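Local coordinates for porin (Rhodobacter capsulatus, PDB 2POR), which forms water-filled trimeric channels through the bacterial outer membrane that let small hydrophilic solutes of up to about 0.6 kDa diffuse passively, at residues M72-G77 with G107-T112; V89-L94 with V292-V297. All blocks are in the same frame, centred on the assembly; numbering follows the deposited sequence.

Interaction 1 of 2, residues M72-G77 with G107-T112; sequences MGDALG and GDERLT. With CA (calcium ion), chain B.
D74 and E109 meet across the contact because D74 sets its CG anti to the backbone N (chi1 -176°) while E109 turns its CG beside its own N, which lays D74 OD1 3.3 Å from E109 CG. The two carboxylates approach at a slant, their planes 33° apart, with D74 OD2 3.9 Å from E109 OE2. Two negative charges this close should repel, and one acid may have a raised pKa; D58 adds a third carboxylate beside D74. Water satisfies D74 OD1 and probably softens part of this repulsion. One molecule donates to D74 OD1 and to A75 O and accepts from E109 N and T112 OG1, the last at 2.6 Å between T112 OG1 and the water oxygen, so four groups from both segments hold it. A second water donates to D74 OD1 and D108 OD1, bridging D74 to a further acid, D108. The one direct hydrogen bond between the segments runs from D108 N to A75 O, 3.0 Å long and nearly straight at 163°. Van der Waals contacts are slight: T112 CG2 comes to 3.9 Å from D74 CA, and L76 CD2 lies 4.0 Å from D108 CG, the two side chains pointing the same way. D108 OD2 binds a calcium ion at 2.2 Å, with four waters and E80 also in the metal shell. G107 opens a type I' turn to R110, and a CB on it would run into G77 N and L76 C. The 72-77 segment leaves strand 68-73 through an inverse gamma turn centred on D74 and reaches the N-cap of helix 78-83 at G77; segment 107-112, in the loop, precedes strand 118-125, whose V118 bonds to G73 and touches T112, while E149 of strand 148-158 accepts from G107 N.

Interaction 2 of 2, residues V89-L94 with V292-V297; sequences VGYTDL and VADLGV. With CA (calcium ion), chain C; C8E ((hydroxyethyloxy)tri(ethyloxy)octane), chain F.
D294 reaches from its strand into the turn at G90-D93, its CG set between the backbone N and the carbonyl carbon, which directs the carboxylate at the turn, and each of its atoms finds something there. CB lies 3.7 Å from Y91 CD2, and CG is closer to the same ring atom; the ring and the carboxylate are 51° apart. OD1 accepts from Y91 N on its syn side at 2.9 Å, though the bond is bent (140°). OD2 takes two donors: T92 OG1 at 2.7 Å, on the anti lone pair, and T92 N from above the carboxylate plane, a straighter bond of 167°. L94 CG adds an apolar neighbour 3.5 Å from D294 OD2. Three bonds thus fix the carboxylate's rotation, and an alanine here would probably leave Y91 N, T92 N and T92 OG1 without their acceptor and the turn less firmly tied to the wall. Beyond the acid, G296 CA sits over one face of the Y91 ring, 3.9 Å from its centroid, a CH-pi contact where any CB would collide with the ring; Y91 OH bonds to S22 O. L94 CD2 meets V292 CG2 at 4.0 Å. D93 faces away and binds calcium with D95, N100 and D101. The turn belongs to the long loop between helix 78-83 and strand 118-125, folded against the inner side of strand 292-300, which strands 275-284 and 2-14 flank in the barrel, while L295 meets detergent outside.

The centres of interactions 1 and 2 are 26 Å apart and their nearest atoms about 10 Å, so they do not touch. Along the chain their segments alternate: 72-77, 89-94, 107-112, 292-297. Three of the four therefore lie from the last residues of strand 68-73 to just before strand 118-125, and the fourth lies on the last strand, 292-300, of the same closed 16-stranded barrel. Interaction 1 brings the two ends of this long excursion together, whereas interaction 2 pins its middle to the wall near the barrel's closure. This is the arrangement of a porin constriction loop folded into the pore, and bound calcium accompanies both contacts.

Interaction 1 of 2, residues M72-G77 with G107-T112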
loop_
_atom_site.group_PDB
_atom_site.type_symbol
_atom_site.label_atom_id
_atom_site.label_comp_id
_atom_site.label_asym_id
_atom_site.label_seq_id
_atom_site.Cartn_x
_atom_site.Cartn_y
_atom_site.Cartn_z
ATOM N N MET A 72 5.769 -5.484 -19.766
ATOM C CA MET A 72 6.813 -5.950 -18.857
ATOM C C MET A 72 6.268 -5.791 -17.464
ATOM O O MET A 72 5.598 -4.779 -17.188
ATOM C CB MET A 72 8.033 -5.109 -19.047
ATOM C CG MET A 72 9.254 -5.648 -18.271
ATOM S SD MET A 72 10.769 -4.747 -18.616
ATOM C CE MET A 72 11.066 -5.317 -20.249
ATOM N N GLY A 73 6.481 -6.794 -16.592
ATOM C CA GLY A 73 6.104 -6.721 -15.182
ATOM C C GLY A 73 5.582 -8.080 -14.795
ATOM O O GLY A 73 6.113 -9.101 -15.234
ATOM N N ASP A 74 4.465 -8.120 -14.096
ATOM C CA ASP A 74 3.851 -9.349 -13.713
ATOM C C ASP A 74 2.910 -9.757 -14.849
ATOM O O ASP A 74 1.694 -9.640 -14.754
ATOM C CB ASP A 74 3.138 -9.120 -12.362
ATOM C CG ASP A 74 2.495 -10.352 -11.718
ATOM O OD1 ASP A 74 2.497 -11.448 -12.314
ATOM O OD2 ASP A 74 1.969 -10.213 -10.605
ATOM N N ALA A 75 3.464 -10.286 -15.933
ATOM C CA ALA A 75 2.733 -10.670 -17.144
ATOM C C ALA A 75 2.418 -12.141 -17.228
ATOM O O ALA A 75 3.055 -12.975 -16.563
ATOM C CB ALA A 75 3.557 -10.290 -18.377
ATOM N N LEU A 76 1.435 -12.485 -18.032
ATOM C CA LEU A 76 1.089 -13.850 -18.299
ATOM C C LEU A 76 2.103 -14.412 -19.229
ATOM O O LEU A 76 2.840 -13.665 -19.860
ATOM C CB LEU A 76 -0.254 -13.969 -18.966
ATOM C CG LEU A 76 -1.405 -13.409 -18.144
ATOM C CD1 LEU A 76 -2.649 -13.520 -18.987
ATOM C CD2 LEU A 76 -1.565 -14.145 -16.801
ATOM N N GLY A 77 2.244 -15.729 -19.307
ATOM C CA GLY A 77 3.135 -16.259 -20.315
ATOM C C GLY A 77 2.334 -16.351 -21.625
ATOM O O GLY A 77 1.099 -16.230 -21.575
ATOM N N GLY A 107 5.181 -17.961 -16.726
ATOM C CA GLY A 107 4.511 -16.673 -16.571
ATOM C C GLY A 107 3.618 -16.748 -15.374
ATOM O O GLY A 107 3.646 -17.716 -14.606
ATOM N N ASP A 108 2.881 -15.670 -15.176
ATOM C CA ASP A 108 1.918 -15.573 -14.095
ATOM C C ASP A 108 2.513 -15.979 -12.735
ATOM O O ASP A 108 2.044 -16.895 -12.038
ATOM C CB ASP A 108 0.714 -16.457 -14.382
ATOM C CG ASP A 108 -0.508 -16.132 -13.542
ATOM O OD1 ASP A 108 -0.565 -15.071 -12.924
ATOM O OD2 ASP A 108 -1.467 -16.917 -13.529
ATOM N N GLU A 109 3.623 -15.275 -12.471
ATOM C CA GLU A 109 4.354 -15.323 -11.209
ATOM C C GLU A 109 5.187 -16.595 -10.994
ATOM O O GLU A 109 5.594 -16.853 -9.864
ATOM C CB GLU A 109 3.404 -15.178 -10.019
ATOM C CG GLU A 109 2.614 -13.887 -10.024
ATOM C CD GLU A 109 1.707 -13.792 -8.823
ATOM O OE1 GLU A 109 0.733 -14.541 -8.783
ATOM O OE2 GLU A 109 2.006 -12.991 -7.936
ATOM N N ARG A 110 5.481 -17.409 -12.012
ATOM C CA ARG A 110 6.408 -18.555 -11.894
ATOM C C ARG A 110 7.797 -18.038 -11.502
ATOM O O ARG A 110 8.390 -18.504 -10.522
ATOM C CB ARG A 110 6.494 -19.325 -13.230
ATOM C CG ARG A 110 7.398 -20.567 -13.235
ATOM C CD ARG A 110 6.760 -21.590 -12.261
ATOM N NE ARG A 110 5.622 -22.217 -12.920
ATOM C CZ ARG A 110 4.493 -22.626 -12.349
ATOM N NH1 ARG A 110 4.327 -22.479 -11.055
ATOM N NH2 ARG A 110 3.526 -23.218 -13.050
ATOM N N LEU A 111 8.349 -17.051 -12.200
ATOM C CA LEU A 111 9.634 -16.487 -11.873
ATOM C C LEU A 111 9.611 -15.009 -11.540
ATOM O O LEU A 111 10.636 -14.428 -11.159
ATOM C CB LEU A 111 10.561 -16.731 -13.030
ATOM C CG LEU A 111 10.981 -18.168 -13.256
ATOM C CD1 LEU A 111 11.802 -18.319 -14.490
ATOM C CD2 LEU A 111 11.828 -18.579 -12.088
ATOM N N THR A 112 8.455 -14.344 -11.669
ATOM C CA THR A 112 8.368 -12.907 -11.435
ATOM C C THR A 112 8.662 -12.663 -9.961
ATOM O O THR A 112 8.123 -13.389 -9.119
ATOM C CB THR A 112 6.944 -12.413 -11.782
ATOM O OG1 THR A 112 6.607 -13.054 -13.012
ATOM C CG2 THR A 112 6.852 -10.904 -11.839
HETATM CA CA CA B . -2.498 -18.665 -14.487
HETATM O O HOH W 1 4.134 -12.928 -13.950
HETATM O O HOH W 2 0.041 -12.508 -13.476
HETATM O O HOH W 3 -4.641 -18.074 -13.811
HETATM O O HOH W 4 -3.710 -20.369 -15.404
HETATM O O HOH W 5 -0.622 -20.202 -14.438
HETATM O O HOH W 6 -2.825 -19.740 -12.395
#

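Interaction 2 of 2, residues V89-L94 with V292-V297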
loop_
_atom_site.group_PDB
_atom_site.type_symbol
_atom_site.label_atom_id
_atom_site.label_comp_id
_atom_site.label_asym_id
_atom_site.label_seq_id
_atom_site.Cartn_x
_atom_site.Cartn_y
_atom_site.Cartn_z
ATOM N N VAL A 89 -15.357 -20.776 -10.850
ATOM C CA VAL A 89 -16.404 -21.162 -9.930
ATOM C C VAL A 89 -16.201 -20.530 -8.568
ATOM O O VAL A 89 -15.060 -20.489 -8.077
ATOM C CB VAL A 89 -16.407 -22.709 -9.846
ATOM C CG1 VAL A 89 -17.343 -23.167 -8.727
ATOM C CG2 VAL A 89 -16.820 -23.291 -11.198
ATOM N N GLY A 90 -17.361 -20.119 -8.015
ATOM C CA GLY A 90 -17.588 -19.568 -6.681
ATOM C C GLY A 90 -17.315 -18.058 -6.553
ATOM O O GLY A 90 -16.486 -17.509 -7.279
ATOM N N TYR A 91 -17.968 -17.334 -5.634
ATOM C CA TYR A 91 -17.719 -15.911 -5.483
ATOM C C TYR A 91 -16.316 -15.645 -4.992
ATOM O O TYR A 91 -15.824 -14.555 -5.231
ATOM C CB TYR A 91 -18.744 -15.302 -4.528
ATOM C CG TYR A 91 -18.421 -15.243 -3.039
ATOM C CD1 TYR A 91 -17.782 -14.148 -2.530
ATOM C CD2 TYR A 91 -18.781 -16.270 -2.188
ATOM C CE1 TYR A 91 -17.510 -14.088 -1.186
ATOM C CE2 TYR A 91 -18.518 -16.215 -0.830
ATOM C CZ TYR A 91 -17.878 -15.120 -0.353
ATOM O OH TYR A 91 -17.572 -15.034 0.969
ATOM N N THR A 92 -15.631 -16.569 -4.273
ATOM C CA THR A 92 -14.261 -16.339 -3.776
ATOM C C THR A 92 -13.232 -16.924 -4.747
ATOM O O THR A 92 -12.045 -16.764 -4.509
ATOM C CB THR A 92 -14.036 -16.992 -2.355
ATOM O OG1 THR A 92 -14.262 -18.385 -2.523
ATOM C CG2 THR A 92 -14.980 -16.554 -1.284
ATOM N N ASP A 93 -13.636 -17.557 -5.869
ATOM C CA ASP A 93 -12.815 -18.290 -6.834
ATOM C C ASP A 93 -12.244 -19.491 -6.089
ATOM O O ASP A 93 -11.136 -19.452 -5.523
ATOM C CB ASP A 93 -11.671 -17.420 -7.418
ATOM C CG ASP A 93 -10.821 -18.090 -8.481
ATOM O OD1 ASP A 93 -11.077 -19.205 -8.959
ATOM O OD2 ASP A 93 -9.822 -17.511 -8.896
ATOM N N LEU A 94 -13.052 -20.553 -6.026
ATOM C CA LEU A 94 -12.739 -21.722 -5.185
ATOM C C LEU A 94 -11.654 -22.578 -5.786
ATOM O O LEU A 94 -11.923 -23.623 -6.365
ATOM C CB LEU A 94 -13.967 -22.598 -4.978
ATOM C CG LEU A 94 -15.067 -22.073 -4.127
ATOM C CD1 LEU A 94 -16.315 -22.962 -4.315
ATOM C CD2 LEU A 94 -14.602 -22.005 -2.694
ATOM N N VAL A 292 -15.167 -28.074 -1.000
ATOM C CA VAL A 292 -15.263 -26.663 -0.607
ATOM C C VAL A 292 -16.503 -26.056 -1.311
ATOM O O VAL A 292 -17.005 -26.583 -2.320
ATOM C CB VAL A 292 -13.973 -25.850 -0.988
ATOM C CG1 VAL A 292 -12.866 -26.406 -0.134
ATOM C CG2 VAL A 292 -13.601 -25.920 -2.453
ATOM N N ALA A 293 -17.079 -24.989 -0.791
ATOM C CA ALA A 293 -18.268 -24.379 -1.365
ATOM C C ALA A 293 -18.313 -22.921 -0.936
ATOM O O ALA A 293 -17.641 -22.548 0.044
ATOM C CB ALA A 293 -19.533 -25.047 -0.838
ATOM N N ASP A 294 -19.064 -22.035 -1.610
ATOM C CA ASP A 294 -19.261 -20.691 -1.081
ATOM C C ASP A 294 -20.559 -20.101 -1.602
ATOM O O ASP A 294 -21.140 -20.684 -2.540
ATOM C CB ASP A 294 -18.085 -19.804 -1.460
ATOM C CG ASP A 294 -17.888 -19.425 -2.921
ATOM O OD1 ASP A 294 -18.806 -19.397 -3.734
ATOM O OD2 ASP A 294 -16.759 -19.114 -3.258
ATOM N N LEU A 295 -20.986 -18.988 -1.028
ATOM C CA LEU A 295 -22.183 -18.314 -1.473
ATOM C C LEU A 295 -22.042 -16.878 -1.058
ATOM O O LEU A 295 -21.882 -16.578 0.131
ATOM C CB LEU A 295 -23.412 -18.924 -0.818
ATOM C CG LEU A 295 -24.755 -18.230 -1.229
ATOM C CD1 LEU A 295 -25.017 -18.402 -2.725
ATOM C CD2 LEU A 295 -25.912 -18.847 -0.498
ATOM N N GLY A 296 -22.083 -15.937 -2.003
ATOM C CA GLY A 296 -21.971 -14.546 -1.621
ATOM C C GLY A 296 -22.340 -13.645 -2.785
ATOM O O GLY A 296 -23.003 -14.083 -3.727
ATOM N N VAL A 297 -21.906 -12.397 -2.730
ATOM C CA VAL A 297 -22.182 -11.401 -3.776
ATOM C C VAL A 297 -20.883 -10.814 -4.294
ATOM O O VAL A 297 -19.933 -10.667 -3.518
ATOM C CB VAL A 297 -23.113 -10.254 -3.234
ATOM C CG1 VAL A 297 -24.486 -10.840 -2.984
ATOM C CG2 VAL A 297 -22.672 -9.673 -1.921
HETATM CA CA CA C . -9.079 -19.485 -10.133
HETATM C C1 C8E F . -24.258 -24.856 -7.160
HETATM C C2 C8E F . -24.181 -23.409 -6.631
HETATM C C3 C8E F . -24.589 -23.187 -5.166
HETATM C C4 C8E F . -23.591 -23.608 -4.080
HETATM C C5 C8E F . -24.187 -23.164 -2.750
HETATM C C6 C8E F . -23.449 -23.697 -1.537
HETATM C C7 C8E F . -24.363 -23.712 -0.299
HETATM C C8 C8E F . -24.408 -22.410 0.515
HETATM O O9 C8E F . -25.539 -22.131 1.381
HETATM C C10 C8E F . -25.412 -22.396 2.800
HETATM C C11 C8E F . -25.176 -21.302 3.860
HETATM O O12 C8E F . -25.443 -21.681 5.223
HETATM C C13 C8E F . -24.290 -21.920 6.056
HETATM C C14 C8E F . -24.127 -21.296 7.464
HETATM O O15 C8E F . -23.745 -19.921 7.695
HETATM C C16 C8E F . -22.565 -19.807 8.508
HETATM C C17 C8E F . -22.217 -18.475 9.155
HETATM O O18 C8E F . -21.048 -18.374 9.964
HETATM C C19 C8E F . -21.401 -17.883 11.258
HETATM C C20 C8E F . -21.428 -18.863 12.427
HETATM O O21 C8E F . -21.935 -18.310 13.642
HETATM O O HOH W 7 -9.780 -18.100 -11.951
HETATM O O HOH W 8 -7.313 -18.106 -10.236
#